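Local coordinates for glutaredoxin family protein (Xanthomonas campestris, PDB 1TTZ) that is of unknown function but belongs to the glutaredoxin-like families of the thioredoxin clan, and so possibly acts in thiol-disulfide redox chemistry, at residues A[19-24]-A[66-71]. Residues are numbered along the deposited sequence; the frame is centred on the assembly and turned at random.
Sequences EALAQA and PRLRAW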
ATOM      1  N   GLU A  19      -3.087   9.050  -1.533  1.00  8.13           N
ATOM      2  CA  GLU A  19      -3.115  10.322  -0.820  1.00  7.24           C
ATOM      3  C   GLU A  19      -2.515  10.176   0.574  1.00  8.47           C
ATOM      4  O   GLU A  19      -1.887  11.106   1.086  1.00  6.94           O
ATOM      5  CB  GLU A  19      -4.546  10.854  -0.710  1.00  6.75           C
ATOM      6  CG  GLU A  19      -5.255  10.988  -2.047  1.00  9.25           C
ATOM      7  CD  GLU A  19      -6.446  11.935  -2.002  1.00 14.16           C
ATOM      8  OE1 GLU A  19      -7.246  11.865  -1.046  1.00 13.15           O
ATOM      9  OE2 GLU A  19      -6.588  12.749  -2.940  1.00 17.44           O
ATOM     10  N   ALA A  20      -2.713   9.013   1.190  1.00  8.09           N
ATOM     11  CA  ALA A  20      -2.170   8.764   2.520  1.00  7.64           C
ATOM     12  C   ALA A  20      -0.643   8.793   2.441  1.00  7.83           C
ATOM     13  O   ALA A  20       0.023   9.278   3.351  1.00  7.49           O
ATOM     14  CB  ALA A  20      -2.645   7.415   3.037  1.00  7.28           C
ATOM     15  N   LEU A  21      -0.094   8.262   1.350  1.00  6.93           N
ATOM     16  CA  LEU A  21       1.349   8.255   1.158  1.00  5.88           C
ATOM     17  C   LEU A  21       1.887   9.673   1.051  1.00  5.41           C
ATOM     18  O   LEU A  21       2.977   9.964   1.526  1.00  4.61           O
ATOM     19  CB  LEU A  21       1.711   7.461  -0.099  1.00  5.04           C
ATOM     20  CG  LEU A  21       1.572   5.950   0.116  1.00  3.27           C
ATOM     21  CD1 LEU A  21       1.361   5.243  -1.206  1.00  3.35           C
ATOM     22  CD2 LEU A  21       2.810   5.436   0.838  1.00  1.68           C
ATOM     23  N   ALA A  22       1.114  10.552   0.425  1.00  6.44           N
ATOM     24  CA  ALA A  22       1.521  11.946   0.260  1.00  6.71           C
ATOM     25  C   ALA A  22       1.417  12.709   1.572  1.00  7.35           C
ATOM     26  O   ALA A  22       2.332  13.442   1.949  1.00 10.38           O
ATOM     27  CB  ALA A  22       0.653  12.629  -0.801  1.00  5.69           C
ATOM     28  N   GLN A  23       0.300  12.532   2.273  1.00  5.80           N
ATOM     29  CA  GLN A  23       0.085  13.236   3.531  1.00  7.38           C
ATOM     30  C   GLN A  23       0.996  12.779   4.662  1.00  7.34           C
ATOM     31  O   GLN A  23       1.424  13.591   5.479  1.00  6.38           O
ATOM     32  CB  GLN A  23      -1.389  13.143   3.948  1.00  7.28           C
ATOM     33  CG  GLN A  23      -2.327  13.900   2.992  1.00  7.94           C
ATOM     34  CD  GLN A  23      -3.733  14.070   3.544  1.00 10.00           C
ATOM     35  OE1 GLN A  23      -4.415  13.093   3.840  1.00  9.55           O
ATOM     36  NE2 GLN A  23      -4.176  15.319   3.672  1.00  9.04           N
ATOM     37  N   ALA A  24       1.284  11.483   4.717  1.00  6.22           N
ATOM     38  CA  ALA A  24       2.172  10.954   5.746  1.00  7.70           C
ATOM     39  C   ALA A  24       3.609  11.238   5.322  1.00  8.32           C
ATOM     40  O   ALA A  24       4.554  10.975   6.064  1.00  9.69           O
ATOM     41  CB  ALA A  24       1.963   9.453   5.902  1.00  7.82           C
ATOM     42  N   PRO A  66      -1.792   9.260  10.026  1.00  8.55           N
ATOM     43  CA  PRO A  66      -1.081   8.910  11.258  1.00  8.17           C
ATOM     44  C   PRO A  66      -0.718   7.427  11.414  1.00  9.28           C
ATOM     45  O   PRO A  66       0.338   7.096  11.955  1.00  8.72           O
ATOM     46  CB  PRO A  66      -2.019   9.413  12.360  1.00  8.99           C
ATOM     47  CG  PRO A  66      -3.364   9.424  11.714  1.00 11.65           C
ATOM     48  CD  PRO A  66      -3.068   9.930  10.326  1.00  7.70           C
ATOM     49  N   ARG A  67      -1.584   6.534  10.946  1.00  8.51           N
ATOM     50  CA  ARG A  67      -1.307   5.109  11.060  1.00  9.40           C
ATOM     51  C   ARG A  67      -0.161   4.745  10.130  1.00  7.55           C
ATOM     52  O   ARG A  67       0.723   3.962  10.477  1.00  5.44           O
ATOM     53  CB  ARG A  67      -2.542   4.281  10.693  1.00 12.20           C
ATOM     54  CG  ARG A  67      -2.351   2.800  10.983  1.00 15.50           C
ATOM     55  CD  ARG A  67      -3.482   1.933  10.442  1.00 16.60           C
ATOM     56  NE  ARG A  67      -3.267   0.545  10.837  1.00 17.97           N
ATOM     57  CZ  ARG A  67      -3.531  -0.513  10.077  1.00 18.91           C
ATOM     58  NH1 ARG A  67      -4.032  -0.362   8.858  1.00 17.19           N
ATOM     59  NH2 ARG A  67      -3.273  -1.733  10.537  1.00 19.07           N
ATOM     60  N   LEU A  68      -0.184   5.326   8.939  1.00  6.80           N
ATOM     61  CA  LEU A  68       0.853   5.068   7.960  1.00  7.76           C
ATOM     62  C   LEU A  68       2.202   5.580   8.459  1.00  7.19           C
ATOM     63  O   LEU A  68       3.186   4.843   8.481  1.00  7.74           O
ATOM     64  CB  LEU A  68       0.479   5.729   6.630  1.00  6.19           C
ATOM     65  CG  LEU A  68       1.536   5.714   5.526  1.00  8.31           C
ATOM     66  CD1 LEU A  68       2.118   4.324   5.398  1.00  8.87           C
ATOM     67  CD2 LEU A  68       0.905   6.167   4.204  1.00  7.86           C
ATOM     68  N   ARG A  69       2.241   6.846   8.860  1.00  8.25           N
ATOM     69  CA  ARG A  69       3.470   7.446   9.360  1.00  8.85           C
ATOM     70  C   ARG A  69       4.008   6.665  10.558  1.00  8.80           C
ATOM     71  O   ARG A  69       5.217   6.478  10.688  1.00 10.88           O
ATOM     72  CB  ARG A  69       3.223   8.921   9.718  1.00 10.18           C
ATOM     73  CG  ARG A  69       4.345   9.611  10.501  1.00 13.03           C
ATOM     74  CD  ARG A  69       5.738   9.288   9.966  1.00 14.93           C
ATOM     75  NE  ARG A  69       5.909   9.652   8.568  1.00 18.66           N
ATOM     76  CZ  ARG A  69       6.945   9.279   7.822  1.00 19.49           C
ATOM     77  NH1 ARG A  69       7.911   8.526   8.341  1.00 19.19           N
ATOM     78  NH2 ARG A  69       7.011   9.650   6.550  1.00 19.91           N
ATOM     79  N   ALA A  70       3.114   6.192  11.421  1.00  6.27           N
ATOM     80  CA  ALA A  70       3.536   5.420  12.588  1.00  7.43           C
ATOM     81  C   ALA A  70       4.088   4.057  12.158  1.00  7.12           C
ATOM     82  O   ALA A  70       5.085   3.579  12.697  1.00  6.75           O
ATOM     83  CB  ALA A  70       2.359   5.230  13.557  1.00  5.41           C
ATOM     84  N   TRP A  71       3.435   3.429  11.188  1.00  6.67           N
ATOM     85  CA  TRP A  71       3.881   2.131  10.706  1.00  7.57           C
ATOM     86  C   TRP A  71       5.301   2.263  10.173  1.00  8.62           C
ATOM     87  O   TRP A  71       6.170   1.452  10.485  1.00  9.89           O
ATOM     88  CB  TRP A  71       2.946   1.634   9.608  1.00  6.11           C
ATOM     89  CG  TRP A  71       3.379   0.349   8.972  1.00  4.59           C
ATOM     90  CD1 TRP A  71       3.361  -0.895   9.532  1.00  4.64           C
ATOM     91  CD2 TRP A  71       3.875   0.185   7.641  1.00  4.50           C
ATOM     92  NE1 TRP A  71       3.814  -1.828   8.628  1.00  5.61           N
ATOM     93  CE2 TRP A  71       4.137  -1.187   7.456  1.00  5.50           C
ATOM     94  CE3 TRP A  71       4.121   1.069   6.582  1.00  5.68           C
ATOM     95  CZ2 TRP A  71       4.634  -1.699   6.250  1.00  4.74           C
ATOM     96  CZ3 TRP A  71       4.613   0.561   5.379  1.00  4.65           C
ATOM     97  CH2 TRP A  71       4.863  -0.811   5.227  1.00  5.65           C
TER
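R69 and L68 both turn CG anti to the backbone N, at chi1 169° and 173°, and this sends the two side chains to A24 and the helical turn before it. The R69 chain then bends at chi2 and chi3. The bends fold the guanidinium back, so that its NE/NH2 edge meets the carbonyl oxygen of A24. R69 NH2 donates to A24 O at 2.8 Å. R69 NE donates to the same oxygen at 3.1 Å, in the carbonyl plane and with a more bent N-H...O angle of 140°. The oxygen lies in the guanidinium plane. Two bonds from one flat group to one atom restrict rotation of that group. R69 NH1 also forms a salt bridge to D73, one turn further on, which gives the guanidinium a second hold. The contact joins the C-terminal end of helix 12-23 to helix 65-73. In this thioredoxin-like fold both helices lie against the mixed four-stranded sheet, and L21 and L68 share L51 of strand 50-52 as a neighbour. Beside the polar grip, L68 packs against A20, L21 and A24. A24 CB packs on L68 CG at 3.8 Å. L68 CD2 reaches in over the A20 peptide, 3.3 Å from A20 O, and also touches A20 CB at 3.9 Å. A20 O itself accepts a backbone hydrogen bond from A24 N. L21 points its CB away from helix 65-73, yet its CD2 comes back to L68 CD2 at 3.9 Å, the two leucines crossing at about a right angle.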